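Local structure of uncharacterized protein (5I20) at residues F80-A85 with A157-I162; L88-E93 with P147-G152. The protein exports amino acids of broad variety, including L-threonine, L-methionine, L-lysine and L-glutamate, across the cell inner membrane through a basket-shaped helical bundle. One frame throughout, in Å; residues are numbered along the deposited sequence.

Contact 1. Residues F80-A85 with A157-I162; sequences FFYFSA and AACAVI. With OLC ((2R)-2,3-dihydroxypropyl (9Z)-octadec-9-enoate), chain G.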
ATOM      1  N   PHE A  80      -3.427 -10.025  -6.468  1.00 44.92           N
ATOM      2  CA  PHE A  80      -3.261 -11.113  -7.429  1.00 50.28           C
ATOM      3  C   PHE A  80      -2.183 -10.808  -8.464  1.00 51.58           C
ATOM      4  O   PHE A  80      -1.385 -11.675  -8.813  1.00 45.82           O
ATOM      5  CB  PHE A  80      -4.591 -11.399  -8.132  1.00 50.28           C
ATOM      6  CG  PHE A  80      -4.502 -12.443  -9.212  1.00 57.56           C
ATOM      7  CD1 PHE A  80      -4.566 -13.789  -8.897  1.00 58.59           C
ATOM      8  CD2 PHE A  80      -4.368 -12.077 -10.544  1.00 59.85           C
ATOM      9  CE1 PHE A  80      -4.489 -14.753  -9.887  1.00 60.97           C
ATOM     10  CE2 PHE A  80      -4.291 -13.035 -11.537  1.00 60.35           C
ATOM     11  CZ  PHE A  80      -4.352 -14.375 -11.209  1.00 60.42           C
ATOM     12  N   PHE A  81      -2.169  -9.573  -8.955  1.00 53.55           N
ATOM     13  CA  PHE A  81      -1.231  -9.187 -10.004  1.00 50.71           C
ATOM     14  C   PHE A  81       0.173  -8.961  -9.455  1.00 47.72           C
ATOM     15  O   PHE A  81       1.160  -9.153 -10.163  1.00 49.93           O
ATOM     16  CB  PHE A  81      -1.725  -7.934 -10.731  1.00 46.01           C
ATOM     17  CG  PHE A  81      -2.774  -8.216 -11.768  1.00 47.60           C
ATOM     18  CD1 PHE A  81      -2.417  -8.676 -13.025  1.00 46.04           C
ATOM     19  CD2 PHE A  81      -4.117  -8.034 -11.482  1.00 45.18           C
ATOM     20  CE1 PHE A  81      -3.381  -8.941 -13.979  1.00 47.95           C
ATOM     21  CE2 PHE A  81      -5.084  -8.297 -12.432  1.00 44.93           C
ATOM     22  CZ  PHE A  81      -4.716  -8.750 -13.680  1.00 46.08           C
ATOM     23  N   TYR A  82       0.267  -8.565  -8.193  1.00 47.01           N
ATOM     24  CA  TYR A  82       1.574  -8.380  -7.584  1.00 53.25           C
ATOM     25  C   TYR A  82       2.219  -9.730  -7.276  1.00 54.48           C
ATOM     26  O   TYR A  82       3.433  -9.893  -7.413  1.00 58.57           O
ATOM     27  CB  TYR A  82       1.476  -7.534  -6.318  1.00 51.81           C
ATOM     28  CG  TYR A  82       2.829  -7.149  -5.776  1.00 56.80           C
ATOM     29  CD1 TYR A  82       3.701  -6.371  -6.527  1.00 59.12           C
ATOM     30  CD2 TYR A  82       3.243  -7.571  -4.519  1.00 60.26           C
ATOM     31  CE1 TYR A  82       4.945  -6.020  -6.042  1.00 65.54           C
ATOM     32  CE2 TYR A  82       4.485  -7.224  -4.024  1.00 64.45           C
ATOM     33  CZ  TYR A  82       5.332  -6.449  -4.790  1.00 65.71           C
ATOM     34  OH  TYR A  82       6.569  -6.103  -4.302  1.00 70.16           O
ATOM     35  N   PHE A  83       1.404 -10.698  -6.870  1.00 53.62           N
ATOM     36  CA  PHE A  83       1.896 -12.053  -6.632  1.00 55.83           C
ATOM     37  C   PHE A  83       2.350 -12.683  -7.944  1.00 53.21           C
ATOM     38  O   PHE A  83       3.321 -13.438  -7.980  1.00 54.69           O
ATOM     39  CB  PHE A  83       0.822 -12.919  -5.969  1.00 54.83           C
ATOM     40  CG  PHE A  83       0.437 -12.459  -4.593  1.00 58.38           C
ATOM     41  CD1 PHE A  83       1.293 -11.659  -3.849  1.00 61.17           C
ATOM     42  CD2 PHE A  83      -0.781 -12.821  -4.042  1.00 59.67           C
ATOM     43  CE1 PHE A  83       0.941 -11.228  -2.581  1.00 61.09           C
ATOM     44  CE2 PHE A  83      -1.139 -12.395  -2.776  1.00 62.93           C
ATOM     45  CZ  PHE A  83      -0.276 -11.597  -2.044  1.00 63.13           C
ATOM     46  N   SER A  84       1.638 -12.362  -9.021  1.00 51.79           N
ATOM     47  CA  SER A  84       2.008 -12.813 -10.355  1.00 57.23           C
ATOM     48  C   SER A  84       3.319 -12.170 -10.799  1.00 57.05           C
ATOM     49  O   SER A  84       4.139 -12.804 -11.455  1.00 56.08           O
ATOM     50  CB  SER A  84       0.897 -12.494 -11.359  1.00 58.52           C
ATOM     51  OG  SER A  84      -0.307 -13.157 -11.016  1.00 61.41           O
ATOM     52  N   ALA A  85       3.508 -10.905 -10.438  1.00 58.24           N
ATOM     53  CA  ALA A  85       4.731 -10.187 -10.775  1.00 54.99           C
ATOM     54  C   ALA A  85       5.946 -10.819 -10.096  1.00 53.94           C
ATOM     55  O   ALA A  85       7.021 -10.909 -10.687  1.00 45.29           O
ATOM     56  CB  ALA A  85       4.607  -8.718 -10.387  1.00 44.36           C
ATOM     57  N   ALA A 157       2.911  -3.464 -13.005  1.00 38.69           N
ATOM     58  CA  ALA A 157       2.283  -2.213 -13.418  1.00 39.80           C
ATOM     59  C   ALA A 157       0.770  -2.276 -13.230  1.00 42.02           C
ATOM     60  O   ALA A 157       0.143  -1.287 -12.853  1.00 42.67           O
ATOM     61  CB  ALA A 157       2.624  -1.894 -14.867  1.00 36.77           C
ATOM     62  N   ALA A 158       0.189  -3.441 -13.502  1.00 42.66           N
ATOM     63  CA  ALA A 158      -1.248  -3.645 -13.326  1.00 44.17           C
ATOM     64  C   ALA A 158      -1.627  -3.478 -11.862  1.00 41.76           C
ATOM     65  O   ALA A 158      -2.645  -2.871 -11.532  1.00 46.34           O
ATOM     66  CB  ALA A 158      -1.662  -5.026 -13.831  1.00 39.99           C
ATOM     67  N   CYS A 159      -0.789  -4.034 -10.995  1.00 41.83           N
ATOM     68  CA  CYS A 159      -0.929  -3.907  -9.553  1.00 38.96           C
ATOM     69  C   CYS A 159      -0.961  -2.444  -9.121  1.00 40.38           C
ATOM     70  O   CYS A 159      -1.818  -2.033  -8.335  1.00 44.57           O
ATOM     71  CB  CYS A 159       0.222  -4.645  -8.862  1.00 41.51           C
ATOM     72  SG  CYS A 159       0.521  -4.178  -7.159  1.00 53.22           S
ATOM     73  N   ALA A 160      -0.026  -1.663  -9.651  1.00 41.71           N
ATOM     74  CA  ALA A 160       0.086  -0.246  -9.316  1.00 37.62           C
ATOM     75  C   ALA A 160      -1.157   0.538  -9.725  1.00 39.29           C
ATOM     76  O   ALA A 160      -1.649   1.373  -8.963  1.00 39.76           O
ATOM     77  CB  ALA A 160       1.324   0.355  -9.972  1.00 34.53           C
ATOM     78  N   VAL A 161      -1.659   0.264 -10.925  1.00 38.78           N
ATOM     79  CA  VAL A 161      -2.825   0.967 -11.455  1.00 39.04           C
ATOM     80  C   VAL A 161      -4.099   0.616 -10.688  1.00 36.42           C
ATOM     81  O   VAL A 161      -4.891   1.495 -10.347  1.00 44.46           O
ATOM     82  CB  VAL A 161      -3.039   0.651 -12.949  1.00 43.96           C
ATOM     83  CG1 VAL A 161      -4.340   1.266 -13.449  1.00 49.35           C
ATOM     84  CG2 VAL A 161      -1.864   1.149 -13.767  1.00 43.79           C
ATOM     85  N   ILE A 162      -4.290  -0.672 -10.418  1.00 39.87           N
ATOM     86  CA  ILE A 162      -5.481  -1.137  -9.715  1.00 41.08           C
ATOM     87  C   ILE A 162      -5.559  -0.542  -8.308  1.00 44.78           C
ATOM     88  O   ILE A 162      -6.612  -0.061  -7.884  1.00 45.08           O
ATOM     89  CB  ILE A 162      -5.518  -2.676  -9.642  1.00 38.51           C
ATOM     90  CG1 ILE A 162      -5.738  -3.258 -11.039  1.00 41.41           C
ATOM     91  CG2 ILE A 162      -6.619  -3.152  -8.708  1.00 37.88           C
ATOM     92  CD1 ILE A 162      -5.641  -4.769 -11.103  1.00 43.78           C
TER
HETATM   93  C10 OLC G 301       0.022  -0.563  -0.928  1.00 36.01           C
HETATM   94  C9  OLC G 301      -0.435  -0.967   0.430  1.00 40.57           C
HETATM   95  C11 OLC G 301      -0.083  -1.538  -2.049  1.00 36.53           C
HETATM   96  C8  OLC G 301      -0.967  -2.339   0.661  1.00 38.74           C
HETATM   97  C16 OLC G 301       4.690  -3.023  -2.805  1.00 60.24           C
HETATM   98  C12 OLC G 301       0.994  -1.277  -3.047  1.00 44.11           C
HETATM   99  C7  OLC G 301       0.069  -3.199   1.302  1.00 49.90           C
HETATM  100  C15 OLC G 301       3.507  -3.605  -3.505  1.00 57.38           C
HETATM  101  C13 OLC G 301       1.323  -2.544  -3.762  1.00 50.32           C
HETATM  102  C6  OLC G 301      -0.498  -4.554   1.565  1.00 57.95           C
HETATM  103  C14 OLC G 301       2.748  -2.524  -4.199  1.00 54.38           C
HETATM  104  C5  OLC G 301       0.317  -5.585   0.860  1.00 64.58           C
HETATM  105  C4  OLC G 301       0.027  -6.937   1.424  1.00 66.13           C
HETATM  106  C3  OLC G 301       0.984  -7.933   0.860  1.00 66.59           C
HETATM  107  C2  OLC G 301       0.828  -9.233   1.574  1.00 70.57           C

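Contact 2. Residues L88-E93 with P147-G152; sequences LAPPAE and PEYVPG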
ATOM      1  N   LEU A  88       7.006 -13.868 -11.988  1.00 58.17           N
ATOM      2  CA  LEU A  88       7.502 -13.704 -13.349  1.00 58.55           C
ATOM      3  C   LEU A  88       8.726 -12.799 -13.430  1.00 54.55           C
ATOM      4  O   LEU A  88       9.384 -12.724 -14.467  1.00 55.89           O
ATOM      5  CB  LEU A  88       6.391 -13.152 -14.243  1.00 52.52           C
ATOM      6  CG  LEU A  88       5.184 -14.070 -14.440  1.00 53.48           C
ATOM      7  CD1 LEU A  88       4.133 -13.399 -15.311  1.00 53.57           C
ATOM      8  CD2 LEU A  88       5.623 -15.393 -15.046  1.00 49.72           C
ATOM      9  N   ALA A  89       9.028 -12.123 -12.330  1.00 53.35           N
ATOM     10  CA  ALA A  89      10.085 -11.121 -12.315  1.00 55.72           C
ATOM     11  C   ALA A  89      10.771 -11.064 -10.957  1.00 57.12           C
ATOM     12  O   ALA A  89      10.136 -11.298  -9.930  1.00 55.35           O
ATOM     13  CB  ALA A  89       9.518  -9.749 -12.680  1.00 49.28           C
ATOM     14  N   PRO A  90      12.078 -10.758 -10.953  1.00 58.68           N
ATOM     15  CA  PRO A  90      12.808 -10.551  -9.697  1.00 60.68           C
ATOM     16  C   PRO A  90      12.161  -9.454  -8.850  1.00 61.50           C
ATOM     17  O   PRO A  90      11.661  -8.471  -9.401  1.00 56.45           O
ATOM     18  CB  PRO A  90      14.218 -10.152 -10.160  1.00 60.90           C
ATOM     19  CG  PRO A  90      14.109  -9.874 -11.629  1.00 62.90           C
ATOM     20  CD  PRO A  90      12.959 -10.684 -12.128  1.00 61.80           C
ATOM     21  N   PRO A  91      12.167  -9.634  -7.519  1.00 63.69           N
ATOM     22  CA  PRO A  91      11.445  -8.790  -6.557  1.00 57.70           C
ATOM     23  C   PRO A  91      11.846  -7.320  -6.583  1.00 55.34           C
ATOM     24  O   PRO A  91      11.004  -6.461  -6.326  1.00 56.76           O
ATOM     25  CB  PRO A  91      11.812  -9.412  -5.204  1.00 61.48           C
ATOM     26  CG  PRO A  91      12.199 -10.811  -5.519  1.00 65.23           C
ATOM     27  CD  PRO A  91      12.874 -10.740  -6.852  1.00 61.70           C
ATOM     28  N   ALA A  92      13.112  -7.035  -6.868  1.00 53.71           N
ATOM     29  CA  ALA A  92      13.607  -5.666  -6.836  1.00 53.98           C
ATOM     30  C   ALA A  92      12.970  -4.818  -7.930  1.00 53.56           C
ATOM     31  O   ALA A  92      12.524  -3.698  -7.680  1.00 55.50           O
ATOM     32  CB  ALA A  92      15.119  -5.647  -6.966  1.00 54.47           C
ATOM     33  N   GLU A  93      12.932  -5.357  -9.144  1.00 53.58           N
ATOM     34  CA  GLU A  93      12.347  -4.648 -10.275  1.00 54.43           C
ATOM     35  C   GLU A  93      10.823  -4.660 -10.214  1.00 49.51           C
ATOM     36  O   GLU A  93      10.174  -3.712 -10.651  1.00 50.57           O
ATOM     37  CB  GLU A  93      12.833  -5.253 -11.594  1.00 59.61           C
ATOM     38  CG  GLU A  93      14.259  -4.866 -11.948  1.00 65.78           C
ATOM     39  CD  GLU A  93      15.209  -6.040 -11.926  1.00 74.27           C
ATOM     40  OE1 GLU A  93      16.167  -6.012 -11.125  1.00 79.80           O
ATOM     41  OE2 GLU A  93      15.004  -6.984 -12.717  1.00 78.29           O
ATOM     42  N   PRO A 147      14.343  -8.373 -20.844  1.00 63.71           N
ATOM     43  CA  PRO A 147      13.129  -8.616 -21.639  1.00 62.66           C
ATOM     44  C   PRO A 147      12.336  -9.857 -21.225  1.00 62.09           C
ATOM     45  O   PRO A 147      11.128  -9.895 -21.447  1.00 62.19           O
ATOM     46  CB  PRO A 147      13.672  -8.794 -23.061  1.00 64.33           C
ATOM     47  CG  PRO A 147      14.964  -8.066 -23.068  1.00 66.99           C
ATOM     48  CD  PRO A 147      15.538  -8.232 -21.694  1.00 63.86           C
ATOM     49  N   GLU A 148      12.993 -10.855 -20.645  1.00 62.19           N
ATOM     50  CA  GLU A 148      12.294 -12.080 -20.266  1.00 59.41           C
ATOM     51  C   GLU A 148      11.417 -11.872 -19.031  1.00 52.64           C
ATOM     52  O   GLU A 148      10.559 -12.696 -18.729  1.00 52.84           O
ATOM     53  CB  GLU A 148      13.288 -13.222 -20.023  1.00 60.28           C
ATOM     54  CG  GLU A 148      14.379 -12.927 -19.004  1.00 65.74           C
ATOM     55  CD  GLU A 148      15.605 -12.285 -19.627  1.00 71.94           C
ATOM     56  OE1 GLU A 148      15.448 -11.479 -20.569  1.00 71.71           O
ATOM     57  OE2 GLU A 148      16.730 -12.592 -19.178  1.00 77.23           O
ATOM     58  N   TYR A 149      11.629 -10.766 -18.328  1.00 48.06           N
ATOM     59  CA  TYR A 149      10.868 -10.477 -17.117  1.00 49.40           C
ATOM     60  C   TYR A 149       9.715  -9.505 -17.376  1.00 46.02           C
ATOM     61  O   TYR A 149       8.992  -9.137 -16.452  1.00 43.72           O
ATOM     62  CB  TYR A 149      11.792  -9.916 -16.036  1.00 50.88           C
ATOM     63  CG  TYR A 149      12.882 -10.870 -15.607  1.00 52.13           C
ATOM     64  CD1 TYR A 149      12.611 -12.216 -15.399  1.00 52.46           C
ATOM     65  CD2 TYR A 149      14.188 -10.428 -15.421  1.00 52.41           C
ATOM     66  CE1 TYR A 149      13.608 -13.097 -15.011  1.00 55.18           C
ATOM     67  CE2 TYR A 149      15.193 -11.302 -15.034  1.00 51.37           C
ATOM     68  CZ  TYR A 149      14.896 -12.633 -14.831  1.00 55.29           C
ATOM     69  OH  TYR A 149      15.889 -13.502 -14.445  1.00 64.47           O
ATOM     70  N   VAL A 150       9.544  -9.112 -18.637  1.00 46.52           N
ATOM     71  CA  VAL A 150       8.504  -8.160 -19.038  1.00 47.45           C
ATOM     72  C   VAL A 150       7.078  -8.547 -18.598  1.00 48.33           C
ATOM     73  O   VAL A 150       6.320  -7.675 -18.166  1.00 48.15           O
ATOM     74  CB  VAL A 150       8.522  -7.936 -20.575  1.00 53.30           C
ATOM     75  CG1 VAL A 150       7.237  -7.258 -21.051  1.00 52.19           C
ATOM     76  CG2 VAL A 150       9.734  -7.102 -20.967  1.00 48.90           C
ATOM     77  N   PRO A 151       6.703  -9.840 -18.692  1.00 51.82           N
ATOM     78  CA  PRO A 151       5.374 -10.169 -18.159  1.00 52.85           C
ATOM     79  C   PRO A 151       5.208  -9.815 -16.681  1.00 49.15           C
ATOM     80  O   PRO A 151       4.112  -9.438 -16.264  1.00 44.66           O
ATOM     81  CB  PRO A 151       5.284 -11.684 -18.366  1.00 49.21           C
ATOM     82  CG  PRO A 151       6.117 -11.931 -19.558  1.00 47.03           C
ATOM     83  CD  PRO A 151       7.279 -10.980 -19.433  1.00 54.92           C
ATOM     84  N   GLY A 152       6.286  -9.926 -15.910  1.00 50.58           N
ATOM     85  CA  GLY A 152       6.256  -9.577 -14.503  1.00 41.82           C
ATOM     86  C   GLY A 152       6.157  -8.083 -14.275  1.00 42.76           C
ATOM     87  O   GLY A 152       5.478  -7.634 -13.353  1.00 42.39           O
TER

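Contact 1. Residues F80-A85 with A157-I162
Phe81 packs against Ala158 and Ile162 of helix 150-169. The methyl of Ala158 sits over one face, 4.2 Å from the Phe81 ring centroid to its CB and 26° off the normal, a CH-pi contact centred toward CD1. Ile162 CD1 comes obliquely to the CD2 side, from the same side of the ring plane as the Ala158 methyl, 3.6 Å from Phe81 CD2, and the two side chains cross at about a right angle. At the root of the side chain, Phe81 CB stands 4.3 Å from Cys159 CB, where the backbones are nearest. Cys159 also serves the next residue, with SG 3.6 Å from Tyr82 CB and in an oblique sulfur-aromatic contact with the Tyr82 ring. Torsions split the two aromatic residues: CG of Phe81 is anti to its carbonyl carbon, whereas that of Tyr82 is anti to the backbone N (chi1 -171°), which carries its ring toward a bound monoolein chain. There OLC C15 lies over one face, 3.6 Å from Tyr82 CZ, and OLC C13 touches Cys159 SG, so the Cys159 thiol touches both the tyrosine and the acyl chain. No hydrogen bond crosses between the helices. Within helix 65-88, Ser84 N and Ser84 OG grip Phe80 O from opposite faces of its carbonyl plane, the hydroxyl at 2.9 Å from OG to O. The segments run nearly antiparallel, at 159°, with axes 8.0 Å apart, a close pairing of transmembrane helices that joins the first EamA range to the second. On the flanks, Tyr82 touches Ala98 of helix 91-98, Ala160 packs on Trp101 and Leu104 of helix 101-108, and Phe83 meets Phe33 of helix 32-53 edge-to-face.

Contact 2. Residues L88-E93 with P147-G152
Pro90 lays its CD squarely over the ring of Tyr149, a proline-aromatic CH-pi contact between two periplasmic linkers, each just ahead of a transmembrane helix. Pro90 CD stands 3.4 Å from the Tyr149 ring centroid and only 9° off the normal, and the two side chains cross at about a right angle. The neighbouring CG of Pro90 leans toward the CD2 and CE2 side of the ring. Over the opposite face lies CG of Glu148, so the tyrosine ring is held between a proline methylene and the aliphatic part of the preceding residue. A first torsion of -62°, placing CG anti to the carbonyl carbon, turns the Tyr149 ring across the turn to meet Pro90. Near its base, Leu88 O comes obliquely to within 3.4 Å of Tyr149 CD1, and Ala89 CB packs 4.1 Å from Tyr149 CB. With an alanine for Tyr149, the methylenes of Pro90 and Glu148 would probably lose the ring between them, leaving a gap beside Leu88 O. Pro90 is the N-cap residue of helix 91-98, while Tyr149 closes the 3-10 turn that leads into helix 150-169; the contact thus joins the entrances of two helices at the periplasmic side. Glu93 approaches the ring only distantly, and its OE2 makes a weak hydrogen bond with Tyr153 OH. On the other flank, Leu88 crosses Pro151 at about a right angle, with Leu88 CD1 3.7 Å from Pro151 CB. Between these flanks the backbones come closest at Gly152, where a side chain would run into Leu88 and Ala89: Leu88 CB lies 3.6 Å from Gly152 CA, and Ala89 CB is 3.7 Å from that same Gly152 carbon.

Contacts 1 and 2 lie on the same side of the chain's centre, with their own centres about 12 Å apart, and share helix 150-169. On that helix contact 2 takes the periplasmic start and contact 1 a segment deeper in the membrane. In chain order the segments run 80-85, 88-93, 147-152 and 157-162, so contact 2 falls within the span bracketed by contact 1. The two meet directly where Ala85 CB packs 3.3 Å from Gly152 O. The end of helix 65-88 and the turn into helix 91-98 both meet helix 150-169 or the residues leading into it, so the two contacts join the EamA ranges at the periplasmic half of the basket-shaped transporter.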